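Local structure of putative modulator of DNA gyrase (Bacteroides thetaiotaomicron, 1VPB) at residues 308-311 with 312-316; 22-25 with 26-30; 93-96 with 97-101; 70-74 with 75-79; 117-120 with 121-125. The protein has no firmly established function but belongs to the peptidase U62 (PmbA/TldD) family and may act as a metallopeptidase. One frame throughout, in Å; residues are numbered along the deposited sequence.

Contact 1 (308-311 with 312-316)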
loop_
_atom_site.group_PDB
_atom_site.type_symbol
_atom_site.label_atom_id
_atom_site.label_comp_id
_atom_site.label_asym_id
_atom_site.label_seq_id
_atom_site.Cartn_x
_atom_site.Cartn_y
_atom_site.Cartn_z
ATOM N N TYR A 308 -3.876 -7.497 26.539
ATOM C CA TYR A 308 -3.984 -6.870 27.851
ATOM C C TYR A 308 -3.498 -5.411 27.938
ATOM O O TYR A 308 -3.736 -4.759 28.917
ATOM C CB TYR A 308 -3.230 -7.703 28.881
ATOM C CG TYR A 308 -3.976 -8.989 29.263
ATOM C CD1 TYR A 308 -5.319 -8.935 29.566
ATOM C CD2 TYR A 308 -3.330 -10.229 29.261
ATOM C CE1 TYR A 308 -6.008 -10.098 29.908
ATOM C CE2 TYR A 308 -4.023 -11.419 29.611
ATOM C CZ TYR A 308 -5.376 -11.313 29.944
ATOM O OH TYR A 308 -6.095 -12.473 30.288
ATOM N N PHE A 309 -2.821 -4.957 26.889
ATOM C CA PHE A 309 -2.372 -3.565 26.860
ATOM C C PHE A 309 -2.263 -3.084 25.420
ATOM O O PHE A 309 -2.079 -3.879 24.511
ATOM C CB PHE A 309 -1.036 -3.374 27.603
ATOM C CG PHE A 309 0.011 -4.357 27.247
ATOM C CD1 PHE A 309 0.126 -5.577 27.949
ATOM C CD2 PHE A 309 0.935 -4.074 26.251
ATOM C CE1 PHE A 309 1.101 -6.463 27.641
ATOM C CE2 PHE A 309 1.930 -4.976 25.957
ATOM C CZ PHE A 309 1.968 -6.199 26.641
ATOM N N ASP A 310 -2.327 -1.765 25.246
ATOM C CA ASP A 310 -2.053 -1.202 23.932
ATOM C C ASP A 310 -0.599 -0.839 23.799
ATOM O O ASP A 310 0.234 -1.131 24.682
ATOM C CB ASP A 310 -2.982 -0.035 23.643
ATOM C CG ASP A 310 -2.656 1.242 24.420
ATOM O OD1 ASP A 310 -1.684 1.304 25.245
ATOM O OD2 ASP A 310 -3.355 2.273 24.182
ATOM N N ASN A 311 -0.248 -0.164 22.693
ATOM C CA ASN A 311 1.185 0.167 22.529
ATOM C C ASN A 311 1.799 1.226 23.451
ATOM O O ASN A 311 3.034 1.421 23.445
ATOM C CB ASN A 311 1.402 0.490 21.033
ATOM C CG ASN A 311 1.224 -0.742 20.134
ATOM O OD1 ASN A 311 0.981 -1.883 20.610
ATOM N ND2 ASN A 311 1.380 -0.530 18.806
ATOM N N GLU A 312 0.989 1.913 24.253
ATOM C CA GLU A 312 1.405 2.853 25.229
ATOM C C GLU A 312 1.484 2.179 26.628
ATOM O O GLU A 312 1.638 2.901 27.601
ATOM C CB GLU A 312 0.369 4.006 25.408
ATOM C CG GLU A 312 0.007 4.893 24.272
ATOM C CD GLU A 312 -0.436 6.236 24.825
ATOM O OE1 GLU A 312 -1.594 6.424 25.267
ATOM O OE2 GLU A 312 0.424 7.092 24.875
ATOM N N GLY A 313 1.244 0.863 26.690
ATOM C CA GLY A 313 1.229 0.097 27.950
ATOM C C GLY A 313 -0.074 0.149 28.760
ATOM O O GLY A 313 -0.138 -0.467 29.842
ATOM N N ILE A 314 -1.065 0.865 28.273
ATOM C CA ILE A 314 -2.283 1.138 29.000
ATOM C C ILE A 314 -3.015 -0.196 29.116
ATOM O O ILE A 314 -3.184 -0.870 28.127
ATOM C CB ILE A 314 -3.174 2.158 28.315
ATOM C CG1 ILE A 314 -2.460 3.516 28.178
ATOM C CG2 ILE A 314 -4.448 2.376 29.085
ATOM C CD1 ILE A 314 -1.784 3.908 29.353
ATOM N N ALA A 315 -3.484 -0.518 30.299
ATOM C CA ALA A 315 -4.283 -1.742 30.478
ATOM C C ALA A 315 -5.610 -1.639 29.689
ATOM O O ALA A 315 -6.391 -0.671 29.861
ATOM C CB ALA A 315 -4.587 -1.930 31.946
ATOM N N THR A 316 -5.897 -2.623 28.855
ATOM C CA THR A 316 -7.207 -2.741 28.211
ATOM C C THR A 316 -8.273 -3.094 29.233
ATOM O O THR A 316 -7.984 -3.725 30.242
ATOM C CB THR A 316 -7.185 -3.763 27.098
ATOM O OG1 THR A 316 -6.647 -4.994 27.598
ATOM C CG2 THR A 316 -6.191 -3.309 25.946
HETATM O O HOH W 1 -5.665 -5.382 30.858
HETATM O O HOH W 2 -3.680 4.759 25.029
#
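F309 and A315 meet in a single beta bridge, CA to CA 4.5 Å, where the chain has doubled back through a type I beta turn from D310 to G313; 308-311 and 312-316 run 156° apart. G313 N closes the turn on D310 O at 3.0 Å. Beyond it D310 N donates to I314 O, and T316 N donates to Y308 O. G313 has a positive phi, a conformation that favours glycine.

The D310 side chain folds back over the turn. Its CG stands between the backbone N and the carbonyl carbon (chi1 74°), which carries the carboxylate over the peptides that follow. OD1 takes E312 N at 2.9 Å, making an Asx turn, and I314 N at 3.1 Å; the two N-H groups arrive from opposite faces of the carboxylate plane. I314 lies alongside, its CB 3.5 Å from D310 OD1. The other oxygen, D310 OD2, bonds to S347 OG and accepts from a water that also donates to E312 OE1, itself held by T334. A second water donates to both Y308 O and T316 O.

The two carboxylates come close, D310 OD2 to E312 OE1 being 4.6 Å. Two amides on one oxygen, and a shared water donating to both acids, probably offset that like charge and tie the D310 side chain to the turn's backbone.

Contact 2 (22-25 with 26-30)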
loop_
_atom_site.group_PDB
_atom_site.type_symbol
_atom_site.label_atom_id
_atom_site.label_comp_id
_atom_site.label_asym_id
_atom_site.label_seq_id
_atom_site.Cartn_x
_atom_site.Cartn_y
_atom_site.Cartn_z
ATOM N N ALA A 22 17.114 -5.091 24.432
ATOM C CA ALA A 22 16.109 -4.009 24.555
ATOM C C ALA A 22 16.342 -3.154 25.776
ATOM O O ALA A 22 16.212 -1.923 25.720
ATOM C CB ALA A 22 14.730 -4.562 24.573
ATOM N N GLN A 23 16.745 -3.776 26.889
ATOM C CA GLN A 23 16.973 -3.080 28.124
ATOM C C GLN A 23 18.217 -2.194 27.975
ATOM O O GLN A 23 18.242 -1.075 28.493
ATOM C CB GLN A 23 17.143 -4.094 29.274
ATOM C CG GLN A 23 15.822 -4.758 29.722
ATOM C CD GLN A 23 16.065 -6.104 30.450
ATOM O OE1 GLN A 23 17.191 -6.366 30.943
ATOM N NE2 GLN A 23 15.036 -6.955 30.476
ATOM N N TRP A 24 19.215 -2.696 27.263
ATOM C CA TRP A 24 20.453 -1.936 26.996
ATOM C C TRP A 24 20.111 -0.688 26.162
ATOM O O TRP A 24 20.529 0.422 26.511
ATOM C CB TRP A 24 21.453 -2.799 26.266
ATOM C CG TRP A 24 22.601 -1.967 25.760
ATOM C CD1 TRP A 24 23.742 -1.659 26.427
ATOM C CD2 TRP A 24 22.666 -1.280 24.506
ATOM N NE1 TRP A 24 24.526 -0.825 25.666
ATOM C CE2 TRP A 24 23.899 -0.599 24.467
ATOM C CE3 TRP A 24 21.833 -1.223 23.386
ATOM C CZ2 TRP A 24 24.292 0.176 23.376
ATOM C CZ3 TRP A 24 22.226 -0.468 22.301
ATOM C CH2 TRP A 24 23.443 0.234 22.305
ATOM N N ALA A 25 19.248 -0.851 25.161
ATOM C CA ALA A 25 18.857 0.265 24.288
ATOM C C ALA A 25 18.100 1.321 25.059
ATOM O O ALA A 25 18.342 2.512 24.857
ATOM C CB ALA A 25 18.061 -0.209 23.081
ATOM N N MET A 26 17.184 0.895 25.952
ATOM C CA MET A 26 16.463 1.835 26.811
ATOM C C MET A 26 17.458 2.657 27.639
ATOM O O MET A 26 17.402 3.891 27.729
ATOM C CB MET A 26 15.501 1.059 27.719
ATOM C CG MET A 26 14.868 1.892 28.757
ATOM S SD MET A 26 13.742 3.112 28.072
ATOM C CE MET A 26 12.361 2.015 27.908
ATOM N N ASP A 27 18.349 1.936 28.321
ATOM C CA ASP A 27 19.323 2.567 29.205
ATOM C C ASP A 27 20.201 3.543 28.411
ATOM O O ASP A 27 20.457 4.652 28.893
ATOM C CB ASP A 27 20.138 1.484 29.919
ATOM C CG ASP A 27 21.256 2.051 30.742
ATOM O OD1 ASP A 27 20.946 2.571 31.839
ATOM O OD2 ASP A 27 22.447 2.018 30.355
ATOM N N TYR A 28 20.626 3.139 27.239
ATOM C CA TYR A 28 21.505 3.971 26.400
ATOM C C TYR A 28 20.758 5.248 26.030
ATOM O O TYR A 28 21.304 6.374 26.134
ATOM C CB TYR A 28 21.939 3.204 25.156
ATOM C CG TYR A 28 22.967 3.992 24.353
ATOM C CD1 TYR A 28 24.323 3.984 24.694
ATOM C CD2 TYR A 28 22.542 4.813 23.324
ATOM C CE1 TYR A 28 25.243 4.757 23.978
ATOM C CE2 TYR A 28 23.434 5.565 22.610
ATOM C CZ TYR A 28 24.778 5.545 22.951
ATOM O OH TYR A 28 25.597 6.374 22.191
ATOM N N ALA A 29 19.510 5.109 25.585
ATOM C CA ALA A 29 18.729 6.310 25.247
ATOM C C ALA A 29 18.589 7.281 26.441
ATOM O O ALA A 29 18.695 8.510 26.311
ATOM C CB ALA A 29 17.318 5.886 24.729
ATOM N N LEU A 30 18.300 6.740 27.637
ATOM C CA LEU A 30 18.083 7.539 28.823
ATOM C C LEU A 30 19.354 8.219 29.318
ATOM O O LEU A 30 19.287 9.366 29.792
ATOM C CB LEU A 30 17.505 6.698 29.946
ATOM C CG LEU A 30 16.045 6.228 29.710
ATOM C CD1 LEU A 30 15.673 5.217 30.814
ATOM C CD2 LEU A 30 15.055 7.344 29.563
HETATM O O HOH W 3 23.079 0.954 28.012
#
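A22 starts the walk by accepting M26 N on its carbonyl, the first of four consecutive i to i+4 bonds that make this alpha-helix. Q23 O does the same for D27 N, while its side chain leaves the contact and NE2 bonds to Y174 OH.

W24 carries most of the side-chain contact. Its CG is anti to the backbone N (chi1 169°), as is that of Y28, and the two side chains lie side by side, pointing the same way one turn apart. Y28 CB sits over a face of the indole in a CH-pi contact, 4.3 Å from the centroid of the W24 six-membered ring. The rings themselves are only 23° from parallel but slid apart, with centroids of the W24 six-membered ring and the Y28 ring 5.4 Å from each other, so overlap is slight; W24 CZ2 touches Y28 CD1 at 4.0 Å. W24 O serves twice, receiving Y28 N at 2.8 Å and a water at 3.0 Å, and that water also donates to D27 OD2 at 2.6 Å. A25 completes the series, its O bonded to A29 N.

The aromatic side of helix 16-31 lies against helix 87-101, where W24 packs on L90 and E91 and Y28 on E91 and I94; R87 adds a cation-pi contact to W24. A22 and M26 rest instead on strands 36-52 and 159-177, through V39 and L176.

Contact 3 (93-96 with 97-101)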
loop_
_atom_site.group_PDB
_atom_site.type_symbol
_atom_site.label_atom_id
_atom_site.label_comp_id
_atom_site.label_asym_id
_atom_site.label_seq_id
_atom_site.Cartn_x
_atom_site.Cartn_y
_atom_site.Cartn_z
ATOM N N PHE A 93 23.174 5.022 15.913
ATOM C CA PHE A 93 21.836 5.219 15.422
ATOM C C PHE A 93 20.963 5.918 16.466
ATOM O O PHE A 93 20.181 6.833 16.151
ATOM C CB PHE A 93 21.209 3.864 15.039
ATOM C CG PHE A 93 19.862 3.986 14.377
ATOM C CD1 PHE A 93 19.713 4.616 13.148
ATOM C CD2 PHE A 93 18.771 3.514 14.998
ATOM C CE1 PHE A 93 18.471 4.763 12.587
ATOM C CE2 PHE A 93 17.532 3.615 14.421
ATOM C CZ PHE A 93 17.385 4.195 13.233
ATOM N N ILE A 94 21.028 5.428 17.709
ATOM C CA ILE A 94 20.218 6.021 18.794
ATOM C C ILE A 94 20.673 7.447 19.078
ATOM O O ILE A 94 19.864 8.333 19.187
ATOM C CB ILE A 94 20.297 5.149 20.073
ATOM C CG1 ILE A 94 19.593 3.814 19.768
ATOM C CG2 ILE A 94 19.601 5.791 21.218
ATOM C CD1 ILE A 94 19.826 2.749 20.846
ATOM N N LYS A 95 21.979 7.665 19.198
ATOM C CA LYS A 95 22.434 9.028 19.514
ATOM C C LYS A 95 22.046 9.991 18.417
ATOM O O LYS A 95 21.645 11.146 18.706
ATOM C CB LYS A 95 23.941 9.015 19.782
ATOM C CG LYS A 95 24.519 10.365 20.231
ATOM C CD LYS A 95 23.850 10.927 21.537
ATOM C CE LYS A 95 24.790 11.914 22.265
ATOM N NZ LYS A 95 25.262 12.955 21.292
ATOM N N ASN A 96 22.178 9.572 17.164
ATOM C CA ASN A 96 21.781 10.416 16.048
ATOM C C ASN A 96 20.295 10.700 16.079
ATOM O O ASN A 96 19.918 11.816 15.816
ATOM C CB ASN A 96 22.186 9.805 14.723
ATOM C CG ASN A 96 23.689 9.895 14.501
ATOM O OD1 ASN A 96 24.413 10.624 15.232
ATOM N ND2 ASN A 96 24.180 9.187 13.486
ATOM N N GLY A 97 19.468 9.710 16.448
ATOM C CA GLY A 97 18.048 9.909 16.599
ATOM C C GLY A 97 17.682 10.933 17.675
ATOM O O GLY A 97 16.831 11.807 17.460
ATOM N N ILE A 98 18.394 10.850 18.794
ATOM C CA ILE A 98 18.176 11.774 19.909
ATOM C C ILE A 98 18.503 13.209 19.479
ATOM O O ILE A 98 17.717 14.132 19.661
ATOM C CB ILE A 98 19.019 11.339 21.142
ATOM C CG1 ILE A 98 18.470 10.053 21.734
ATOM C CG2 ILE A 98 19.041 12.418 22.174
ATOM C CD1 ILE A 98 19.325 9.404 22.815
ATOM N N ASP A 99 19.670 13.364 18.860
ATOM C CA ASP A 99 20.146 14.682 18.485
ATOM C C ASP A 99 19.288 15.290 17.369
ATOM O O ASP A 99 18.980 16.454 17.399
ATOM C CB ASP A 99 21.579 14.600 18.123
ATOM C CG ASP A 99 22.492 14.386 19.332
ATOM O OD1 ASP A 99 22.143 14.688 20.513
ATOM O OD2 ASP A 99 23.629 13.921 19.145
ATOM N N SER A 100 18.799 14.439 16.464
ATOM C CA SER A 100 17.900 14.867 15.412
ATOM C C SER A 100 16.527 15.286 15.961
ATOM O O SER A 100 15.953 16.293 15.525
ATOM C CB SER A 100 17.734 13.733 14.428
ATOM O OG SER A 100 18.944 13.526 13.747
ATOM N N THR A 101 16.043 14.540 16.911
ATOM C CA THR A 101 14.738 14.794 17.541
ATOM C C THR A 101 14.756 16.147 18.208
ATOM O O THR A 101 13.792 16.901 18.148
ATOM C CB THR A 101 14.404 13.710 18.567
ATOM O OG1 THR A 101 14.163 12.450 17.918
ATOM C CG2 THR A 101 13.201 13.990 19.436
HETATM O O HOH W 4 24.414 13.163 16.629
#
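The D99 carboxylate receives K95 NZ on the syn lone pair of OD2, at 2.9 Å, forming a salt bridge. Over one face of the same carboxylate lies the backbone oxygen K95 O, 3.4 Å from D99 CG, a close approach without a bond. OD2 also accepts from a water, which donates in turn to OD1 of the N96 amide, and OD1 of D99 has its own salt bridge to R102. The acid is thus held at both oxygens, which probably favours its charged form.

K95 gets there by leaving the backbone with CG anti to N (chi1 -176°) and then bending at chi2 and chi4. The chain arches over the acid, with CG and CD each 3.8 Å from D99 OD2 before NZ closes on it.

This is the i to i+4 lysine-aspartate pairing of an alpha-helix. It lies on helix 87-101 of the first PmbA/TldA domain, where K95 also touches Y28 of helix 16-31, and the helix borders the second subunit as well. On another side I94 and I98 slant across each other, I94 CG2 to I98 CD1 4.0 Å; I94 packs on A25 and Y28 of helix 16-31, I98 on L71 and V73 of strand 58-73.

Toward the C-terminal end two hydroxyls turn back onto the helix. N96 O accepts both S100 N and S100 OG, each at 2.9 Å and from opposite faces of the carbonyl plane; S100 OG also has a weak bond to Q61 of the second subunit. T101 repeats the pattern on G97 O, its OG1 bonding at 2.8 Å.

Contact 4 (70-74 with 75-79)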
loop_
_atom_site.group_PDB
_atom_site.type_symbol
_atom_site.label_atom_id
_atom_site.label_comp_id
_atom_site.label_asym_id
_atom_site.label_seq_id
_atom_site.Cartn_x
_atom_site.Cartn_y
_atom_site.Cartn_z
ATOM N N SER A 70 10.775 5.291 20.745
ATOM C CA SER A 70 10.123 6.592 20.781
ATOM C C SER A 70 11.018 7.371 21.741
ATOM O O SER A 70 11.299 6.923 22.839
ATOM C CB SER A 70 8.744 6.562 21.362
ATOM O OG SER A 70 7.854 5.784 20.544
ATOM N N LEU A 71 11.498 8.510 21.266
ATOM C CA LEU A 71 12.465 9.328 21.982
ATOM C C LEU A 71 11.872 10.663 22.452
ATOM O O LEU A 71 11.316 11.414 21.692
ATOM C CB LEU A 71 13.672 9.608 21.066
ATOM C CG LEU A 71 14.318 8.427 20.327
ATOM C CD1 LEU A 71 15.361 8.976 19.396
ATOM C CD2 LEU A 71 14.928 7.479 21.300
ATOM N N TYR A 72 11.887 10.907 23.789
ATOM C CA TYR A 72 11.371 12.123 24.415
ATOM C C TYR A 72 12.603 12.944 24.862
ATOM O O TYR A 72 13.334 12.536 25.782
ATOM C CB TYR A 72 10.506 11.783 25.625
ATOM C CG TYR A 72 9.227 11.047 25.262
ATOM C CD1 TYR A 72 9.282 9.710 24.932
ATOM C CD2 TYR A 72 7.995 11.697 25.267
ATOM C CE1 TYR A 72 8.089 9.003 24.583
ATOM C CE2 TYR A 72 6.838 11.046 24.923
ATOM C CZ TYR A 72 6.899 9.682 24.581
ATOM O OH TYR A 72 5.693 9.042 24.253
ATOM N N VAL A 73 12.890 13.967 24.106
ATOM C CA VAL A 73 14.174 14.675 24.172
ATOM C C VAL A 73 13.888 16.155 24.284
ATOM O O VAL A 73 13.501 16.891 23.327
ATOM C CB VAL A 73 15.056 14.450 22.907
ATOM C CG1 VAL A 73 16.399 15.199 23.066
ATOM C CG2 VAL A 73 15.246 12.977 22.600
ATOM N N ASP A 74 14.060 16.668 25.490
ATOM C CA ASP A 74 13.877 18.101 25.632
ATOM C C ASP A 74 12.572 18.663 25.182
ATOM O O ASP A 74 12.482 19.760 24.632
ATOM C CB ASP A 74 15.091 18.867 25.043
ATOM C CG ASP A 74 16.410 18.491 25.673
ATOM O OD1 ASP A 74 16.523 17.645 26.649
ATOM O OD2 ASP A 74 17.472 18.949 25.161
ATOM N N GLY A 75 11.507 17.900 25.405
ATOM C CA GLY A 75 10.196 18.341 25.030
ATOM C C GLY A 75 9.773 17.913 23.628
ATOM O O GLY A 75 8.615 18.030 23.271
ATOM N N ARG A 76 10.731 17.466 22.839
ATOM C CA ARG A 76 10.510 16.986 21.487
ATOM C C ARG A 76 10.201 15.481 21.533
ATOM O O ARG A 76 10.581 14.758 22.460
ATOM C CB ARG A 76 11.711 17.250 20.604
ATOM C CG ARG A 76 11.898 18.688 20.264
ATOM C CD ARG A 76 12.501 19.545 21.390
ATOM N NE ARG A 76 12.977 20.796 20.893
ATOM C CZ ARG A 76 13.676 21.724 21.599
ATOM N NH1 ARG A 76 13.959 21.482 22.863
ATOM N NH2 ARG A 76 14.172 22.797 20.996
ATOM N N TYR A 77 9.681 14.981 20.413
ATOM C CA TYR A 77 9.290 13.560 20.306
ATOM C C TYR A 77 9.621 13.053 18.905
ATOM O O TYR A 77 9.217 13.671 17.916
ATOM C CB TYR A 77 7.783 13.487 20.533
ATOM C CG TYR A 77 7.183 12.111 20.288
ATOM C CD1 TYR A 77 7.236 11.144 21.246
ATOM C CD2 TYR A 77 6.599 11.820 19.059
ATOM C CE1 TYR A 77 6.685 9.870 21.010
ATOM C CE2 TYR A 77 6.036 10.554 18.822
ATOM C CZ TYR A 77 6.109 9.614 19.787
ATOM O OH TYR A 77 5.539 8.331 19.568
ATOM N N GLY A 78 10.401 11.975 18.858
ATOM C CA GLY A 78 10.951 11.397 17.623
ATOM C C GLY A 78 10.801 9.898 17.623
ATOM O O GLY A 78 10.838 9.264 18.639
ATOM N N SER A 79 10.735 9.332 16.417
ATOM C CA SER A 79 10.634 7.891 16.230
ATOM C C SER A 79 11.718 7.328 15.347
ATOM O O SER A 79 12.001 7.881 14.254
ATOM C CB SER A 79 9.254 7.591 15.583
ATOM O OG SER A 79 8.201 8.141 16.359
HETATM O O HOH W 5 7.629 5.924 17.848
#
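Y72 and Y77, paired across the strands, turn their rings together on one face of the hairpin through different first torsions: CG of Y77 is anti to its backbone N (chi1 173°), CG of Y72 anti to the carbonyl carbon (chi1 -66°). They form a T-shaped pair, planes at 67°, with an edge of Y77 against the face of Y72 and Y77 CE1 3.6 Å from Y72 CZ. Y72 OH is bonded to K38 NZ, and R110 makes a cation-pi contact with Y77. One water joins S70 OG and S79 OG, 2.7 Å from each.

R76, on the other face, bends at chi2 and swings its guanidinium back over the turn, where NH1 donates to D74 O at 2.9 Å, close to the guanidinium plane. NE bonds to L104 O, so the group is held from two sides. Replacing R76 with a leucine would probably leave D74 O and L104 O without these donors and let the turn move more freely. The D74 carboxylate finds its mate in R102.

Pairs L71-G78 and V73-R76 are hydrogen-bonded, Y72-Y77 and S70-S79 non-hydrogen-bonded. The type I' turn from V73 to R76, with a positive phi at both D74 and G75, is that of a tight two-residue beta hairpin; here it joins strands 58-73 and 76-82 at the margin of the chain's antiparallel sheet, which S79 extends by pairing with the second subunit.

Contact 5 (117-120 with 121-125)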
loop_
_atom_site.group_PDB
_atom_site.type_symbol
_atom_site.label_atom_id
_atom_site.label_comp_id
_atom_site.label_asym_id
_atom_site.label_seq_id
_atom_site.Cartn_x
_atom_site.Cartn_y
_atom_site.Cartn_z
ATOM N N ARG A 117 -2.027 3.538 35.217
ATOM C CA ARG A 117 -2.862 2.990 34.148
ATOM C C ARG A 117 -2.313 1.789 33.403
ATOM O O ARG A 117 -3.021 1.218 32.583
ATOM C CB ARG A 117 -3.137 4.077 33.102
ATOM C CG ARG A 117 -3.790 5.291 33.642
ATOM C CD ARG A 117 -3.951 6.376 32.593
ATOM N NE ARG A 117 -4.841 5.915 31.550
ATOM C CZ ARG A 117 -4.647 6.117 30.218
ATOM N NH1 ARG A 117 -3.653 6.879 29.716
ATOM N NH2 ARG A 117 -5.522 5.615 29.411
ATOM N N TYR A 118 -1.047 1.420 33.610
ATOM C CA TYR A 118 -0.462 0.344 32.885
ATOM C C TYR A 118 -1.005 -1.034 33.270
ATOM O O TYR A 118 -1.425 -1.223 34.416
ATOM C CB TYR A 118 1.018 0.318 33.157
ATOM C CG TYR A 118 1.824 1.469 32.553
ATOM C CD1 TYR A 118 1.446 2.047 31.353
ATOM C CD2 TYR A 118 2.981 1.932 33.187
ATOM C CE1 TYR A 118 2.240 3.057 30.772
ATOM C CE2 TYR A 118 3.779 2.889 32.594
ATOM C CZ TYR A 118 3.413 3.438 31.407
ATOM O OH TYR A 118 4.178 4.482 30.764
ATOM N N TYR A 119 -0.985 -1.938 32.321
ATOM C CA TYR A 119 -1.179 -3.358 32.649
ATOM C C TYR A 119 -0.160 -3.783 33.690
ATOM O O TYR A 119 1.044 -3.662 33.540
ATOM C CB TYR A 119 -1.121 -4.212 31.430
ATOM C CG TYR A 119 -1.270 -5.699 31.712
ATOM C CD1 TYR A 119 -2.419 -6.182 32.315
ATOM C CD2 TYR A 119 -0.332 -6.599 31.295
ATOM C CE1 TYR A 119 -2.542 -7.550 32.523
ATOM C CE2 TYR A 119 -0.482 -7.957 31.502
ATOM C CZ TYR A 119 -1.622 -8.391 32.138
ATOM O OH TYR A 119 -1.783 -9.753 32.404
ATOM N N LYS A 120 -0.680 -4.467 34.694
ATOM C CA LYS A 120 0.096 -4.853 35.941
ATOM C C LYS A 120 0.286 -6.360 36.022
ATOM O O LYS A 120 0.822 -6.839 37.018
ATOM C CB LYS A 120 -0.605 -4.307 37.178
ATOM C CG LYS A 120 -0.805 -2.774 37.244
ATOM C CD LYS A 120 0.523 -2.048 37.258
ATOM C CE LYS A 120 0.287 -0.534 37.300
ATOM N NZ LYS A 120 1.712 0.152 37.235
ATOM N N GLY A 121 0.027 -7.063 34.908
ATOM C CA GLY A 121 0.350 -8.461 34.788
ATOM C C GLY A 121 -0.661 -9.345 35.515
ATOM O O GLY A 121 -1.593 -8.852 36.147
ATOM N N GLY A 122 -0.448 -10.649 35.346
ATOM C CA GLY A 122 -1.109 -11.624 36.166
ATOM C C GLY A 122 -2.477 -12.100 35.721
ATOM O O GLY A 122 -3.069 -13.058 36.388
ATOM N N LYS A 123 -3.001 -11.530 34.640
ATOM C CA LYS A 123 -4.283 -11.987 34.096
ATOM C C LYS A 123 -4.047 -13.301 33.331
ATOM O O LYS A 123 -2.909 -13.622 32.920
ATOM C CB LYS A 123 -4.966 -10.896 33.246
ATOM C CG LYS A 123 -5.576 -9.736 34.068
ATOM C CD LYS A 123 -6.385 -8.728 33.255
ATOM C CE LYS A 123 -7.468 -8.023 34.073
ATOM N NZ LYS A 123 -6.937 -6.983 35.003
ATOM N N PRO A 124 -5.102 -14.097 33.147
ATOM C CA PRO A 124 -4.949 -15.418 32.552
ATOM C C PRO A 124 -4.326 -15.424 31.148
ATOM O O PRO A 124 -4.539 -14.507 30.348
ATOM C CB PRO A 124 -6.380 -15.944 32.532
ATOM C CG PRO A 124 -7.100 -15.234 33.516
ATOM C CD PRO A 124 -6.496 -13.828 33.526
ATOM N N ASP A 125 -3.594 -16.472 30.834
ATOM C CA ASP A 125 -3.035 -16.672 29.482
ATOM C C ASP A 125 -4.110 -16.552 28.433
ATOM O O ASP A 125 -5.134 -17.256 28.475
ATOM C CB ASP A 125 -2.369 -18.061 29.450
ATOM C CG ASP A 125 -1.580 -18.347 28.226
ATOM O OD1 ASP A 125 -1.508 -17.515 27.295
ATOM O OD2 ASP A 125 -1.029 -19.494 28.121
#
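Y119 OH accepts K123 N at 3.1 Å, the one hydrogen bond between 117-120 and 121-125, with 152° at the hydrogen. The side chain reaches that far because its CG is anti to the backbone N (chi1 178°), which lays the ring along the path the chain takes next. G121 then passes across one face of the ring: its N stands 3.3 Å above the ring plane, over the centre, and its CA makes a CH-pi contact, 3.7 Å from the Y119 ring centroid. The nearest ring atom to G121 CA is Y119 CZ, at 3.3 Å.

Glycine suits this path. G121 and G122 both have positive phi, and a side chain on G121 would run into K120 O. On the far face of the Y119 ring lies the ring of Y308, the planes about 15° apart, so the phenol has a peptide over one face and an offset aromatic ring on the other. Putting an alanine in place of Y119 removes the hydroxyl and ring, which would probably leave K123 N without its acceptor and open a gap between G121 and Y308.

The K120 side chain turns elsewhere, its NZ bonding to P115 O. What results is an irregular glycine-rich loop, neither helix nor strand, that curls round its own tyrosine; it belongs to the surface connection between helices 87-101 and 138-150, with Y119 also bonded through its backbone to G313.

The five contacts fall into two groups. Contacts 2, 3 and 4 pack one against the next in space: contact 2 meets contact 3 helix against helix, Y28 CD2 to I94 CG2 3.7 Å, and contact 3 covers the hairpin of contact 4, with T101 O 3.2 Å from R76 CB. Contacts 3 and 4 also both reach the second subunit. Contacts 1 and 5, centres about 9 Å apart, join two distant loops through probable hydrogen bonds, Y308 OH to P124 O at 2.6 Å and A315 N to R117 O at 2.9 Å. Between the groups, contacts 1 and 4 come within about 6 Å at their nearest atoms, contacts 3 and 5 only within about 17 Å.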